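Local coordinates for protein tyrocidine synthetase 3 (Brevibacillus brevis, PDB 2JGP) that probably forms peptide bonds in the assembly of the antibiotic tyrocidine, its condensation domain joining intermediates carried on peptidyl carrier domains, at residues Phe140-Ser153 and Val162-Ala174. Residues are numbered along the deposited sequence; the frame is centred on the assembly and turned at random.
Sequences FQRLIARHESLRTS and VQNIHEDVPFALA
Over one face of the F171 ring lies CD1 of I144, 3.4 Å from CG of F171, while CB of F140 and CG of Q141 approach the ring obliquely. The ring reaches from the extended chain to the helix because chi1 of F171, 176°, sets CG opposite the backbone N. The H166 ring carries OD1 of N164 above one face and is gripped at its edge, where NE2 of H166 and OG of S153 are hydrogen-bonded at 2.7 Å; O of R151 also lies at the edge, in the ring plane. The R151 guanidinium bonds within its own plane: NH1 gives a hydrogen bond to O of H166 (3.0 Å), and NE turns back to O of I144 (2.9 Å), so helix end and returning chain hold one flat group. This is a helix–β-hairpin connection in the condensation domain: helix 133-146 leads into strand 152-157, which pairs antiparallel with strand 160-165. S153 and N164 form a hydrogen-bonded pair, joined by two backbone bonds, and N of H166 bonds to O of R151 at 2.8 Å. Beyond the hairpin, CG2 of V169 presses tightly on CG2 of I144 (3.4 Å). On the T152 and I165 face, a water links OG1 of T152 to OE1 of Q163, whose NE2 bonds to O of P98.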
loop_
_atom_site.group_PDB
_atom_site.type_symbol
_atom_site.label_atom_id
_atom_site.label_comp_id
_atom_site.label_asym_id
_atom_site.label_seq_id
_atom_site.Cartn_x
_atom_site.Cartn_y
_atom_site.Cartn_z
ATOM N N PHE A 140 -14.844 -21.820 -2.348
ATOM C CA PHE A 140 -14.513 -21.135 -1.093
ATOM C C PHE A 140 -13.909 -22.073 -0.050
ATOM O O PHE A 140 -13.023 -21.676 0.708
ATOM C CB PHE A 140 -15.741 -20.424 -0.511
ATOM C CG PHE A 140 -15.975 -19.061 -1.095
ATOM C CD1 PHE A 140 -15.133 -18.004 -0.773
ATOM C CD2 PHE A 140 -17.027 -18.832 -1.971
ATOM C CE1 PHE A 140 -15.336 -16.743 -1.310
ATOM C CE2 PHE A 140 -17.236 -17.575 -2.514
ATOM C CZ PHE A 140 -16.391 -16.527 -2.182
ATOM N N GLN A 141 -14.394 -23.307 -0.001
ATOM C CA GLN A 141 -13.860 -24.298 0.929
ATOM C C GLN A 141 -12.399 -24.592 0.604
ATOM O O GLN A 141 -11.557 -24.670 1.509
ATOM C CB GLN A 141 -14.703 -25.578 0.895
ATOM C CG GLN A 141 -16.061 -25.404 1.584
ATOM C CD GLN A 141 -16.970 -26.616 1.455
ATOM O OE1 GLN A 141 -17.780 -26.885 2.339
ATOM N NE2 GLN A 141 -16.844 -27.344 0.358
ATOM N N ARG A 142 -12.101 -24.724 -0.686
ATOM C CA ARG A 142 -10.722 -24.899 -1.143
ATOM C C ARG A 142 -9.861 -23.674 -0.831
ATOM O O ARG A 142 -8.724 -23.823 -0.397
ATOM C CB ARG A 142 -10.674 -25.219 -2.641
ATOM C CG ARG A 142 -11.119 -26.639 -2.982
ATOM C CD ARG A 142 -10.777 -27.002 -4.420
ATOM N NE ARG A 142 -10.931 -28.434 -4.683
ATOM C CZ ARG A 142 -12.092 -29.059 -4.879
ATOM N NH1 ARG A 142 -13.245 -28.396 -4.841
ATOM N NH2 ARG A 142 -12.103 -30.368 -5.110
ATOM N N LEU A 143 -10.405 -22.472 -1.037
ATOM C CA LEU A 143 -9.690 -21.232 -0.704
ATOM C C LEU A 143 -9.324 -21.189 0.769
ATOM O O LEU A 143 -8.204 -20.817 1.129
ATOM C CB LEU A 143 -10.530 -19.988 -1.023
ATOM C CG LEU A 143 -10.583 -19.451 -2.456
ATOM C CD1 LEU A 143 -11.413 -18.170 -2.453
ATOM C CD2 LEU A 143 -9.188 -19.184 -3.013
ATOM N N ILE A 144 -10.292 -21.545 1.613
ATOM C CA ILE A 144 -10.092 -21.587 3.059
ATOM C C ILE A 144 -9.020 -22.611 3.430
ATOM O O ILE A 144 -8.172 -22.336 4.271
ATOM C CB ILE A 144 -11.410 -21.906 3.797
ATOM C CG1 ILE A 144 -12.402 -20.747 3.632
ATOM C CG2 ILE A 144 -11.152 -22.145 5.279
ATOM C CD1 ILE A 144 -13.838 -21.114 3.968
ATOM N N ALA A 145 -9.055 -23.782 2.794
ATOM C CA ALA A 145 -8.006 -24.792 2.982
ATOM C C ALA A 145 -6.635 -24.284 2.527
ATOM O O ALA A 145 -5.619 -24.567 3.164
ATOM C CB ALA A 145 -8.359 -26.079 2.234
ATOM N N ARG A 146 -6.618 -23.532 1.429
ATOM C CA ARG A 146 -5.373 -23.042 0.824
ATOM C C ARG A 146 -4.687 -21.939 1.624
ATOM O O ARG A 146 -3.461 -21.935 1.754
ATOM C CB ARG A 146 -5.653 -22.536 -0.598
ATOM C CG ARG A 146 -4.489 -21.833 -1.287
ATOM C CD ARG A 146 -4.852 -21.535 -2.738
ATOM N NE ARG A 146 -3.896 -20.646 -3.398
ATOM C CZ ARG A 146 -2.701 -21.025 -3.842
ATOM N NH1 ARG A 146 -2.270 -22.264 -3.658
ATOM N NH2 ARG A 146 -1.919 -20.144 -4.445
ATOM N N HIS A 147 -5.472 -20.994 2.134
ATOM C CA HIS A 147 -4.929 -19.783 2.745
ATOM C C HIS A 147 -5.063 -19.817 4.263
ATOM O O HIS A 147 -6.170 -19.730 4.789
ATOM C CB HIS A 147 -5.646 -18.554 2.175
ATOM C CG HIS A 147 -5.394 -18.334 0.717
ATOM N ND1 HIS A 147 -4.147 -18.020 0.218
ATOM C CD2 HIS A 147 -6.221 -18.394 -0.352
ATOM C CE1 HIS A 147 -4.219 -17.894 -1.095
ATOM N NE2 HIS A 147 -5.466 -18.114 -1.467
ATOM N N GLU A 148 -3.931 -19.939 4.964
ATOM C CA GLU A 148 -3.926 -20.059 6.426
ATOM C C GLU A 148 -4.599 -18.886 7.115
ATOM O O GLU A 148 -5.141 -19.044 8.214
ATOM C CB GLU A 148 -2.503 -20.195 6.984
ATOM C CG GLU A 148 -1.948 -21.594 6.965
ATOM C CD GLU A 148 -0.646 -21.742 7.746
ATOM O OE1 GLU A 148 -0.057 -20.727 8.186
ATOM O OE2 GLU A 148 -0.207 -22.898 7.906
ATOM N N SER A 149 -4.549 -17.709 6.496
ATOM C CA SER A 149 -5.208 -16.534 7.063
ATOM C C SER A 149 -6.721 -16.743 7.191
ATOM O O SER A 149 -7.351 -16.189 8.090
ATOM C CB SER A 149 -4.902 -15.286 6.236
ATOM O OG SER A 149 -3.545 -14.896 6.415
ATOM N N LEU A 150 -7.294 -17.551 6.303
ATOM C CA LEU A 150 -8.722 -17.886 6.376
ATOM C C LEU A 150 -9.034 -18.999 7.391
ATOM O O LEU A 150 -10.201 -19.378 7.564
ATOM C CB LEU A 150 -9.249 -18.285 4.990
ATOM C CG LEU A 150 -9.142 -17.204 3.908
ATOM C CD1 LEU A 150 -9.788 -17.683 2.616
ATOM C CD2 LEU A 150 -9.763 -15.877 4.380
ATOM N N ARG A 151 -8.000 -19.535 8.037
ATOM C CA ARG A 151 -8.171 -20.502 9.120
ATOM C C ARG A 151 -7.547 -19.984 10.420
ATOM O O ARG A 151 -7.254 -20.756 11.332
ATOM C CB ARG A 151 -7.559 -21.846 8.716
ATOM C CG ARG A 151 -8.328 -22.515 7.583
ATOM C CD ARG A 151 -7.683 -23.808 7.096
ATOM N NE ARG A 151 -6.491 -23.586 6.263
ATOM C CZ ARG A 151 -5.235 -23.843 6.626
ATOM N NH1 ARG A 151 -4.943 -24.320 7.831
ATOM N NH2 ARG A 151 -4.251 -23.612 5.770
ATOM N N THR A 152 -7.369 -18.668 10.502
ATOM C CA THR A 152 -6.732 -18.036 11.644
ATOM C C THR A 152 -7.776 -17.384 12.548
ATOM O O THR A 152 -8.636 -16.650 12.074
ATOM C CB THR A 152 -5.745 -16.951 11.200
ATOM O OG1 THR A 152 -4.708 -17.543 10.416
ATOM C CG2 THR A 152 -5.128 -16.248 12.409
ATOM N N SER A 153 -7.686 -17.668 13.843
ATOM C CA SER A 153 -8.452 -16.963 14.859
ATOM C C SER A 153 -7.451 -16.281 15.774
ATOM O O SER A 153 -6.247 -16.520 15.665
ATOM C CB SER A 153 -9.324 -17.929 15.654
ATOM O OG SER A 153 -8.547 -18.821 16.440
ATOM N N VAL A 162 -2.531 -13.174 19.820
ATOM C CA VAL A 162 -1.754 -14.128 19.035
ATOM C C VAL A 162 -2.627 -14.792 17.986
ATOM O O VAL A 162 -3.856 -14.869 18.136
ATOM C CB VAL A 162 -1.113 -15.225 19.916
ATOM C CG1 VAL A 162 -0.057 -14.630 20.842
ATOM C CG2 VAL A 162 -2.188 -15.971 20.724
ATOM N N GLN A 163 -1.973 -15.277 16.934
ATOM C CA GLN A 163 -2.644 -16.002 15.870
ATOM C C GLN A 163 -2.769 -17.465 16.242
ATOM O O GLN A 163 -1.790 -18.102 16.634
ATOM C CB GLN A 163 -1.856 -15.893 14.570
ATOM C CG GLN A 163 -1.643 -14.485 14.098
ATOM C CD GLN A 163 -1.006 -14.441 12.734
ATOM O OE1 GLN A 163 -1.678 -14.651 11.721
ATOM N NE2 GLN A 163 0.305 -14.189 12.696
ATOM N N ASN A 164 -3.985 -17.983 16.121
ATOM C CA ASN A 164 -4.282 -19.382 16.360
ATOM C C ASN A 164 -4.675 -19.985 15.017
ATOM O O ASN A 164 -5.727 -19.668 14.471
ATOM C CB ASN A 164 -5.404 -19.499 17.397
ATOM C CG ASN A 164 -5.618 -20.919 17.891
ATOM O OD1 ASN A 164 -5.007 -21.865 17.401
ATOM N ND2 ASN A 164 -6.507 -21.071 18.874
ATOM N N ILE A 165 -3.799 -20.822 14.468
ATOM C CA ILE A 165 -3.991 -21.376 13.128
ATOM C C ILE A 165 -4.682 -22.721 13.256
ATOM O O ILE A 165 -4.179 -23.613 13.945
ATOM C CB ILE A 165 -2.643 -21.577 12.392
ATOM C CG1 ILE A 165 -1.772 -20.322 12.491
ATOM C CG2 ILE A 165 -2.877 -21.947 10.934
ATOM C CD1 ILE A 165 -2.379 -19.107 11.905
ATOM N N HIS A 166 -5.827 -22.867 12.589
ATOM C CA HIS A 166 -6.610 -24.091 12.687
ATOM C C HIS A 166 -6.425 -24.999 11.479
ATOM O O HIS A 166 -6.512 -24.570 10.332
ATOM C CB HIS A 166 -8.090 -23.770 12.894
ATOM C CG HIS A 166 -8.358 -22.978 14.133
ATOM N ND1 HIS A 166 -8.548 -23.564 15.367
ATOM C CD2 HIS A 166 -8.453 -21.643 14.332
ATOM C CE1 HIS A 166 -8.758 -22.624 16.270
ATOM N NE2 HIS A 166 -8.706 -21.447 15.669
ATOM N N GLU A 167 -6.097 -26.247 11.788
ATOM C CA GLU A 167 -6.115 -27.388 10.872
ATOM C C GLU A 167 -7.244 -27.335 9.827
ATOM O O GLU A 167 -6.985 -27.247 8.621
ATOM C CB GLU A 167 -6.239 -28.700 11.688
ATOM C CG GLU A 167 -6.005 -28.600 13.236
ATOM C CD GLU A 167 -7.087 -27.805 14.001
ATOM O OE1 GLU A 167 -8.295 -27.955 13.706
ATOM O OE2 GLU A 167 -6.718 -27.029 14.912
ATOM N N ASP A 168 -8.483 -27.413 10.312
ATOM C CA ASP A 168 -9.695 -27.377 9.491
ATOM C C ASP A 168 -10.685 -26.451 10.181
ATOM O O ASP A 168 -10.637 -26.305 11.400
ATOM C CB ASP A 168 -10.330 -28.765 9.384
ATOM C CG ASP A 168 -9.469 -29.755 8.622
ATOM O OD1 ASP A 168 -9.234 -29.550 7.411
ATOM O OD2 ASP A 168 -9.038 -30.755 9.236
ATOM N N VAL A 169 -11.585 -25.843 9.410
ATOM C CA VAL A 169 -12.624 -24.970 9.968
ATOM C C VAL A 169 -13.963 -25.187 9.262
ATOM O O VAL A 169 -13.988 -25.556 8.083
ATOM C CB VAL A 169 -12.232 -23.488 9.841
ATOM C CG1 VAL A 169 -10.917 -23.221 10.565
ATOM C CG2 VAL A 169 -12.136 -23.076 8.362
ATOM N N PRO A 170 -15.080 -24.945 9.973
ATOM C CA PRO A 170 -16.394 -25.109 9.355
ATOM C C PRO A 170 -16.753 -23.927 8.455
ATOM O O PRO A 170 -16.489 -22.773 8.801
ATOM C CB PRO A 170 -17.341 -25.184 10.555
ATOM C CG PRO A 170 -16.678 -24.385 11.610
ATOM C CD PRO A 170 -15.184 -24.494 11.374
ATOM N N PHE A 171 -17.332 -24.222 7.297
ATOM C CA PHE A 171 -17.809 -23.183 6.394
ATOM C C PHE A 171 -18.977 -23.700 5.566
ATOM O O PHE A 171 -18.908 -24.792 5.015
ATOM C CB PHE A 171 -16.686 -22.704 5.466
ATOM C CG PHE A 171 -17.137 -21.694 4.444
ATOM C CD1 PHE A 171 -17.088 -20.336 4.723
ATOM C CD2 PHE A 171 -17.621 -22.105 3.206
ATOM C CE1 PHE A 171 -17.505 -19.407 3.787
ATOM C CE2 PHE A 171 -18.049 -21.177 2.265
ATOM C CZ PHE A 171 -17.990 -19.827 2.558
ATOM N N ALA A 172 -20.040 -22.905 5.492
ATOM C CA ALA A 172 -21.139 -23.166 4.574
ATOM C C ALA A 172 -21.519 -21.879 3.851
ATOM O O ALA A 172 -21.529 -20.794 4.447
ATOM C CB ALA A 172 -22.345 -23.737 5.319
ATOM N N LEU A 173 -21.806 -22.011 2.560
ATOM C CA LEU A 173 -22.365 -20.930 1.752
ATOM C C LEU A 173 -23.792 -20.652 2.217
ATOM O O LEU A 173 -24.610 -21.572 2.277
ATOM C CB LEU A 173 -22.392 -21.343 0.273
ATOM C CG LEU A 173 -22.991 -20.392 -0.776
ATOM C CD1 LEU A 173 -22.832 -20.976 -2.170
ATOM C CD2 LEU A 173 -24.456 -20.105 -0.531
ATOM N N ALA A 174 -24.090 -19.392 2.517
ATOM C CA ALA A 174 -25.448 -18.975 2.877
ATOM C C ALA A 174 -26.230 -18.643 1.607
ATOM O O ALA A 174 -25.918 -17.673 0.917
ATOM C CB ALA A 174 -25.399 -17.770 3.792
HETATM O O HOH W 1 -3.345 -13.701 8.984
HETATM O O HOH W 2 -2.169 -16.575 9.847
#